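Long-range contacts in hypothetical protein (PDB 3LJN), which is of unknown function but, as an ankyrin-repeat protein, probably offers a surface for binding other proteins: residues L117-D122 with L162-T167; G138-H143 with E174-R179. One frame throughout, in Å; residues are numbered along the deposited sequence.

How the contacts relate
From the N terminus, helix 114-118 leads into segment L117-D122. The chain then passes through strands 128-129 and 132-136 and enters G138-H143, at the start of helix 141-147. Helix 153-162 follows, and L162-T167 returns to L117-D122, closing the loop of contact 1. The chain goes on to E174-R179, at the start of helix 176-182, which meets G138-H143 and closes contact 2. The two loops cross, since their segments alternate. The contacts also touch: D122 N lies 2.8 Å from Q139 O, a probable hydrogen bond. Contact 1 ties the turn after helix 114-118 to the loop after helix 153-162, and contact 2 ties the starts of helices 141-147 and 176-182 side by side in the ankyrin stack.

Contact 1 (L117-D122 with L162-T167); sequences LLNECD and LGASPT
The backbone N of S165 donates to N119 OD1 at 3.0 Å, with an almost straight N-H...O angle of 169°. The donor approaches the side-chain carbonyl a little out of its plane. N119 is the first residue past helix 114-118. Its CG sits anti to its own carbonyl carbon (chi1 -58°), and this carries the amide across to the turn after helix 153-162. The amide lies alongside the chain there, with OD1 also 3.5 Å from A164 CA.

One residue earlier, L118 supplies the apolar half. Its CD1 branch reaches L162 CB at 3.5 Å, and the two leucine side chains cross at about a right angle. The same methyl is 4.1 Å from A164 CB. L159 of helix 153-162 and I88 of helix 87-93 also pack on L118. The side chain of S165 is held separately: OG accepts from T167 N at 3.2 Å, an ST turn, and from T167 OG1.

The contact joins the ends of two helices in the ankyrin stack. The leucines and the A164 methyl pack on one side of the N119-S165 hydrogen bond, while the asparagine amide accepts from a loop N-H, tying the second turn to the first.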
ATOM      1  N   LEU A 117      -7.635  -2.623 -12.629  1.00 57.20           N
ATOM      2  CA  LEU A 117      -8.200  -1.276 -12.558  1.00 55.51           C
ATOM      3  C   LEU A 117      -7.886  -0.561 -11.254  1.00 54.71           C
ATOM      4  O   LEU A 117      -7.364   0.557 -11.270  1.00 54.38           O
ATOM      5  CB  LEU A 117      -9.722  -1.319 -12.725  1.00 54.72           C
ATOM      6  CG  LEU A 117     -10.437   0.026 -12.865  1.00 53.65           C
ATOM      7  CD1 LEU A 117     -10.024   0.685 -14.165  1.00 54.23           C
ATOM      8  CD2 LEU A 117     -11.946  -0.159 -12.811  1.00 53.21           C
ATOM      9  N   LEU A 118      -8.217  -1.193 -10.129  1.00 54.79           N
ATOM     10  CA  LEU A 118      -8.100  -0.539  -8.823  1.00 54.31           C
ATOM     11  C   LEU A 118      -6.656  -0.274  -8.362  1.00 54.82           C
ATOM     12  O   LEU A 118      -6.443   0.516  -7.455  1.00 54.47           O
ATOM     13  CB  LEU A 118      -8.854  -1.326  -7.744  1.00 54.86           C
ATOM     14  CG  LEU A 118     -10.380  -1.246  -7.714  1.00 54.47           C
ATOM     15  CD1 LEU A 118     -10.910  -2.049  -6.553  1.00 55.71           C
ATOM     16  CD2 LEU A 118     -10.846   0.175  -7.588  1.00 53.53           C
ATOM     17  N   ASN A 119      -5.668  -0.910  -8.973  1.00 55.95           N
ATOM     18  CA  ASN A 119      -4.281  -0.726  -8.544  1.00 56.76           C
ATOM     19  C   ASN A 119      -3.462   0.195  -9.453  1.00 56.91           C
ATOM     20  O   ASN A 119      -2.238   0.234  -9.347  1.00 58.01           O
ATOM     21  CB  ASN A 119      -3.597  -2.090  -8.397  1.00 58.76           C
ATOM     22  CG  ASN A 119      -4.310  -2.996  -7.401  1.00 59.32           C
ATOM     23  OD1 ASN A 119      -4.791  -2.532  -6.369  1.00 58.52           O
ATOM     24  ND2 ASN A 119      -4.378  -4.291  -7.707  1.00 61.20           N
ATOM     25  N   GLU A 120      -4.145   0.939 -10.324  1.00 56.17           N
ATOM     26  CA  GLU A 120      -3.509   1.955 -11.178  1.00 56.75           C
ATOM     27  C   GLU A 120      -2.822   3.030 -10.351  1.00 56.65           C
ATOM     28  O   GLU A 120      -3.285   3.392  -9.266  1.00 55.69           O
ATOM     29  CB  GLU A 120      -4.541   2.649 -12.073  1.00 56.24           C
ATOM     30  CG  GLU A 120      -4.957   1.862 -13.315  1.00 56.95           C
ATOM     31  CD  GLU A 120      -4.101   2.147 -14.555  1.00 58.91           C
ATOM     32  OE1 GLU A 120      -4.271   1.415 -15.564  1.00 60.02           O
ATOM     33  OE2 GLU A 120      -3.277   3.098 -14.534  1.00 59.70           O
ATOM     34  N   CYS A 121      -1.736   3.567 -10.893  1.00 58.01           N
ATOM     35  CA  CYS A 121      -0.988   4.620 -10.228  1.00 58.34           C
ATOM     36  C   CYS A 121      -1.192   5.974 -10.920  1.00 58.99           C
ATOM     37  O   CYS A 121      -1.162   6.065 -12.147  1.00 60.17           O
ATOM     38  CB  CYS A 121       0.487   4.248 -10.213  1.00 59.97           C
ATOM     39  SG  CYS A 121       1.275   4.659  -8.683  1.00 59.84           S
ATOM     40  N   ASP A 122      -1.405   7.026 -10.135  1.00 58.71           N
ATOM     41  CA  ASP A 122      -1.496   8.371 -10.703  1.00 60.07           C
ATOM     42  C   ASP A 122      -0.092   8.873 -11.013  1.00 62.17           C
ATOM     43  O   ASP A 122       0.891   8.178 -10.755  1.00 62.39           O
ATOM     44  CB  ASP A 122      -2.300   9.340  -9.804  1.00 59.71           C
ATOM     45  CG  ASP A 122      -1.580   9.729  -8.518  1.00 59.87           C
ATOM     46  OD1 ASP A 122      -0.337   9.725  -8.492  1.00 60.81           O
ATOM     47  OD2 ASP A 122      -2.276  10.071  -7.526  1.00 59.37           O
ATOM     48  N   LEU A 162     -13.098  -5.116  -2.870  1.00 53.58           N
ATOM     49  CA  LEU A 162     -13.241  -5.110  -4.326  1.00 55.00           C
ATOM     50  C   LEU A 162     -12.049  -5.737  -5.047  1.00 53.81           C
ATOM     51  O   LEU A 162     -12.173  -6.199  -6.181  1.00 55.58           O
ATOM     52  CB  LEU A 162     -13.471  -3.677  -4.835  1.00 55.38           C
ATOM     53  CG  LEU A 162     -14.866  -3.075  -4.587  1.00 58.14           C
ATOM     54  CD1 LEU A 162     -14.936  -1.617  -5.024  1.00 58.67           C
ATOM     55  CD2 LEU A 162     -15.956  -3.886  -5.277  1.00 61.72           C
ATOM     56  N   GLY A 163     -10.898  -5.759  -4.392  1.00 51.33           N
ATOM     57  CA  GLY A 163      -9.678  -6.268  -5.012  1.00 50.62           C
ATOM     58  C   GLY A 163      -8.501  -5.304  -5.056  1.00 48.65           C
ATOM     59  O   GLY A 163      -7.492  -5.615  -5.688  1.00 48.63           O
ATOM     60  N   ALA A 164      -8.624  -4.144  -4.403  1.00 47.48           N
ATOM     61  CA  ALA A 164      -7.504  -3.210  -4.235  1.00 45.85           C
ATOM     62  C   ALA A 164      -6.487  -3.816  -3.291  1.00 44.58           C
ATOM     63  O   ALA A 164      -6.843  -4.226  -2.196  1.00 44.31           O
ATOM     64  CB  ALA A 164      -7.996  -1.885  -3.684  1.00 45.49           C
ATOM     65  N   SER A 165      -5.231  -3.875  -3.714  1.00 44.31           N
ATOM     66  CA  SER A 165      -4.209  -4.644  -2.996  1.00 43.97           C
ATOM     67  C   SER A 165      -3.494  -3.836  -1.904  1.00 42.75           C
ATOM     68  O   SER A 165      -2.925  -2.784  -2.178  1.00 42.39           O
ATOM     69  CB  SER A 165      -3.171  -5.180  -3.982  1.00 45.11           C
ATOM     70  OG  SER A 165      -2.138  -5.866  -3.292  1.00 45.36           O
ATOM     71  N   PRO A 166      -3.506  -4.328  -0.660  1.00 42.51           N
ATOM     72  CA  PRO A 166      -2.775  -3.589   0.368  1.00 41.86           C
ATOM     73  C   PRO A 166      -1.263  -3.567   0.180  1.00 42.31           C
ATOM     74  O   PRO A 166      -0.567  -2.960   0.989  1.00 42.22           O
ATOM     75  CB  PRO A 166      -3.137  -4.333   1.658  1.00 42.18           C
ATOM     76  CG  PRO A 166      -4.470  -4.884   1.389  1.00 42.64           C
ATOM     77  CD  PRO A 166      -4.443  -5.296  -0.068  1.00 43.12           C
ATOM     78  N   THR A 167      -0.767  -4.232  -0.865  1.00 43.30           N
ATOM     79  CA  THR A 167       0.653  -4.209  -1.195  1.00 44.42           C
ATOM     80  C   THR A 167       0.901  -3.649  -2.592  1.00 44.99           C
ATOM     81  O   THR A 167       1.911  -3.966  -3.212  1.00 46.66           O
ATOM     82  CB  THR A 167       1.259  -5.609  -1.136  1.00 46.17           C
ATOM     83  OG1 THR A 167       0.661  -6.426  -2.149  1.00 46.91           O
ATOM     84  CG2 THR A 167       1.036  -6.239   0.219  1.00 46.17           C
TER

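Contact 2 (G138-H143 with E174-R179); sequences GQTALH and ETPLMR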
ATOM      1  N   GLY A 138       3.690   9.794  -7.572  1.00 57.44           N
ATOM      2  CA  GLY A 138       2.797   8.815  -8.193  1.00 56.19           C
ATOM      3  C   GLY A 138       2.282   7.802  -7.190  1.00 53.11           C
ATOM      4  O   GLY A 138       3.059   7.233  -6.436  1.00 52.32           O
ATOM      5  N   GLN A 139       0.974   7.553  -7.202  1.00 51.87           N
ATOM      6  CA  GLN A 139       0.292   6.892  -6.085  1.00 49.38           C
ATOM      7  C   GLN A 139      -0.994   6.190  -6.515  1.00 48.77           C
ATOM      8  O   GLN A 139      -1.744   6.704  -7.343  1.00 50.22           O
ATOM      9  CB  GLN A 139      -0.098   7.957  -5.076  1.00 49.19           C
ATOM     10  CG  GLN A 139       0.406   7.727  -3.693  1.00 47.88           C
ATOM     11  CD  GLN A 139      -0.071   8.800  -2.733  1.00 48.21           C
ATOM     12  OE1 GLN A 139      -0.384   8.517  -1.573  1.00 47.07           O
ATOM     13  NE2 GLN A 139      -0.142  10.040  -3.214  1.00 50.20           N
ATOM     14  N   THR A 140      -1.257   5.027  -5.940  1.00 47.07           N
ATOM     15  CA  THR A 140      -2.549   4.391  -6.081  1.00 46.67           C
ATOM     16  C   THR A 140      -3.506   5.105  -5.141  1.00 46.26           C
ATOM     17  O   THR A 140      -3.072   5.790  -4.219  1.00 45.84           O
ATOM     18  CB  THR A 140      -2.509   2.914  -5.691  1.00 45.41           C
ATOM     19  OG1 THR A 140      -2.389   2.799  -4.272  1.00 43.92           O
ATOM     20  CG2 THR A 140      -1.354   2.191  -6.378  1.00 46.14           C
ATOM     21  N   ALA A 141      -4.807   4.938  -5.371  1.00 46.86           N
ATOM     22  CA  ALA A 141      -5.840   5.564  -4.534  1.00 47.19           C
ATOM     23  C   ALA A 141      -5.940   4.937  -3.141  1.00 45.56           C
ATOM     24  O   ALA A 141      -6.457   5.550  -2.224  1.00 45.91           O
ATOM     25  CB  ALA A 141      -7.183   5.499  -5.216  1.00 49.00           C
ATOM     26  N   LEU A 142      -5.466   3.713  -2.979  1.00 44.23           N
ATOM     27  CA  LEU A 142      -5.453   3.100  -1.663  1.00 43.08           C
ATOM     28  C   LEU A 142      -4.422   3.786  -0.754  1.00 42.57           C
ATOM     29  O   LEU A 142      -4.654   3.876   0.445  1.00 42.41           O
ATOM     30  CB  LEU A 142      -5.199   1.591  -1.778  1.00 42.37           C
ATOM     31  CG  LEU A 142      -5.593   0.694  -0.595  1.00 41.88           C
ATOM     32  CD1 LEU A 142      -7.025   0.910  -0.154  1.00 42.83           C
ATOM     33  CD2 LEU A 142      -5.362  -0.785  -0.934  1.00 41.80           C
ATOM     34  N   HIS A 143      -3.310   4.273  -1.329  1.00 42.78           N
ATOM     35  CA  HIS A 143      -2.308   5.097  -0.609  1.00 42.99           C
ATOM     36  C   HIS A 143      -2.897   6.421  -0.085  1.00 44.02           C
ATOM     37  O   HIS A 143      -2.699   6.794   1.067  1.00 44.17           O
ATOM     38  CB  HIS A 143      -1.146   5.499  -1.528  1.00 43.81           C
ATOM     39  CG  HIS A 143      -0.204   4.392  -1.897  1.00 43.56           C
ATOM     40  ND1 HIS A 143      -0.195   3.810  -3.146  1.00 44.04           N
ATOM     41  CD2 HIS A 143       0.814   3.819  -1.214  1.00 43.51           C
ATOM     42  CE1 HIS A 143       0.758   2.900  -3.203  1.00 44.26           C
ATOM     43  NE2 HIS A 143       1.385   2.883  -2.041  1.00 43.98           N
ATOM     44  N   GLU A 174       6.748   1.819  -2.505  1.00 51.62           N
ATOM     45  CA  GLU A 174       6.121   1.660  -1.196  1.00 49.72           C
ATOM     46  C   GLU A 174       4.693   1.196  -1.354  1.00 47.35           C
ATOM     47  O   GLU A 174       3.995   1.616  -2.262  1.00 46.80           O
ATOM     48  CB  GLU A 174       6.165   2.980  -0.414  1.00 49.65           C
ATOM     49  CG  GLU A 174       7.453   3.156   0.404  1.00 52.01           C
ATOM     50  CD  GLU A 174       8.025   4.578   0.374  1.00 53.66           C
ATOM     51  OE1 GLU A 174       7.364   5.499  -0.189  1.00 52.86           O
ATOM     52  OE2 GLU A 174       9.161   4.763   0.911  1.00 56.25           O
ATOM     53  N   THR A 175       4.264   0.342  -0.436  1.00 46.41           N
ATOM     54  CA  THR A 175       2.921  -0.231  -0.447  1.00 44.68           C
ATOM     55  C   THR A 175       1.978   0.547   0.463  1.00 43.30           C
ATOM     56  O   THR A 175       2.420   1.364   1.245  1.00 43.69           O
ATOM     57  CB  THR A 175       2.978  -1.701  -0.017  1.00 45.08           C
ATOM     58  OG1 THR A 175       3.362  -1.807   1.358  1.00 45.45           O
ATOM     59  CG2 THR A 175       3.990  -2.450  -0.852  1.00 47.11           C
ATOM     60  N   PRO A 176       0.662   0.327   0.341  1.00 42.18           N
ATOM     61  CA  PRO A 176      -0.192   1.039   1.299  1.00 41.53           C
ATOM     62  C   PRO A 176       0.052   0.671   2.761  1.00 41.77           C
ATOM     63  O   PRO A 176      -0.082   1.531   3.618  1.00 41.99           O
ATOM     64  CB  PRO A 176      -1.607   0.669   0.856  1.00 40.96           C
ATOM     65  CG  PRO A 176      -1.473   0.486  -0.602  1.00 41.31           C
ATOM     66  CD  PRO A 176      -0.107  -0.112  -0.835  1.00 42.02           C
ATOM     67  N   LEU A 177       0.418  -0.575   3.054  1.00 42.18           N
ATOM     68  CA  LEU A 177       0.752  -0.940   4.429  1.00 43.00           C
ATOM     69  C   LEU A 177       1.917  -0.102   4.904  1.00 44.11           C
ATOM     70  O   LEU A 177       1.829   0.541   5.947  1.00 44.60           O
ATOM     71  CB  LEU A 177       1.087  -2.425   4.561  1.00 43.89           C
ATOM     72  CG  LEU A 177      -0.146  -3.332   4.531  1.00 43.39           C
ATOM     73  CD1 LEU A 177       0.277  -4.779   4.399  1.00 44.66           C
ATOM     74  CD2 LEU A 177      -1.036  -3.121   5.768  1.00 43.47           C
HETATM   75  N   MSE A 178       2.999  -0.107   4.125  1.00 44.97           N
HETATM   76  CA  MSE A 178       4.172   0.726   4.402  1.00 46.56           C
HETATM   77  C   MSE A 178       3.758   2.182   4.665  1.00 46.15           C
HETATM   78  O   MSE A 178       4.252   2.821   5.587  1.00 47.47           O
HETATM   79  CB  MSE A 178       5.176   0.642   3.247  1.00 47.73           C
HETATM   80  CG  MSE A 178       6.046  -0.610   3.257  1.00 49.58           C
HETATM   81 SE   MSE A 178       7.242  -0.805   1.670  1.00 51.83          SE
HETATM   82  CE  MSE A 178       7.965  -2.622   1.947  1.00 54.46           C
ATOM     83  N   ARG A 179       2.817   2.686   3.879  1.00 44.75           N
ATOM     84  CA  ARG A 179       2.322   4.052   4.035  1.00 44.78           C
ATOM     85  C   ARG A 179       1.610   4.297   5.365  1.00 44.90           C
ATOM     86  O   ARG A 179       1.742   5.375   5.942  1.00 46.04           O
ATOM     87  CB  ARG A 179       1.382   4.400   2.875  1.00 43.77           C
ATOM     88  CG  ARG A 179       1.003   5.857   2.784  1.00 44.44           C
ATOM     89  CD  ARG A 179       2.200   6.756   2.454  1.00 46.07           C
ATOM     90  NE  ARG A 179       2.093   7.346   1.121  1.00 46.48           N
ATOM     91  CZ  ARG A 179       2.750   6.932   0.036  1.00 46.88           C
ATOM     92  NH1 ARG A 179       3.606   5.909   0.089  1.00 46.99           N
ATOM     93  NH2 ARG A 179       2.553   7.557  -1.124  1.00 47.66           N
TER
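With CG anti to its carbonyl carbon (chi1 -72°), H143 places its ring against E174 and P176. R179 sets off with CG opposite its backbone N, chi1 -169°, then bends at chi2 and chi3 to bring its guanidinium back beside the ring.

The setting is the ankyrin TPLH-type motif, here TALH in T140-H143 beside TPLM in T175-M178 (M178 is selenomethionine). Each motif starts a helix, 141-147 and 176-182. Both threonines sit at the N-cap. T140 and H143 form a capping box, although the bond from H143 N to T140 OG1 is weak. T175 OG1 accepts from M178 N at 3.3 Å and is bonded to H214.

The imidazole links its own motif to the residue just before the next one. T140 N donates to H143 ND1 at 3.2 Å, the other half of the capping box. Across the contact, H143 NE2 donates to E174 O at 2.9 Å, approaching from above the carbonyl plane. With both nitrogens engaged, the ring is fixed in rotation.

H143 CD2 lies 3.7 Å from R179 NH1, over one face of the guanidinium, and the two planes are 33° apart. R179 NH2 comes within 3.1 Å of Q139 OE1. E174 OE1 forms a salt bridge with K134 and a long one with R179 NH1. K134 and R179 lie close together, and the shared carboxylate probably offsets their charges.

P176 makes the contact to the motif itself. Its CG is 4.1 Å from L142 CB and makes a CH-pi contact 4.0 Å from the centroid of the H143 ring, almost directly over its face.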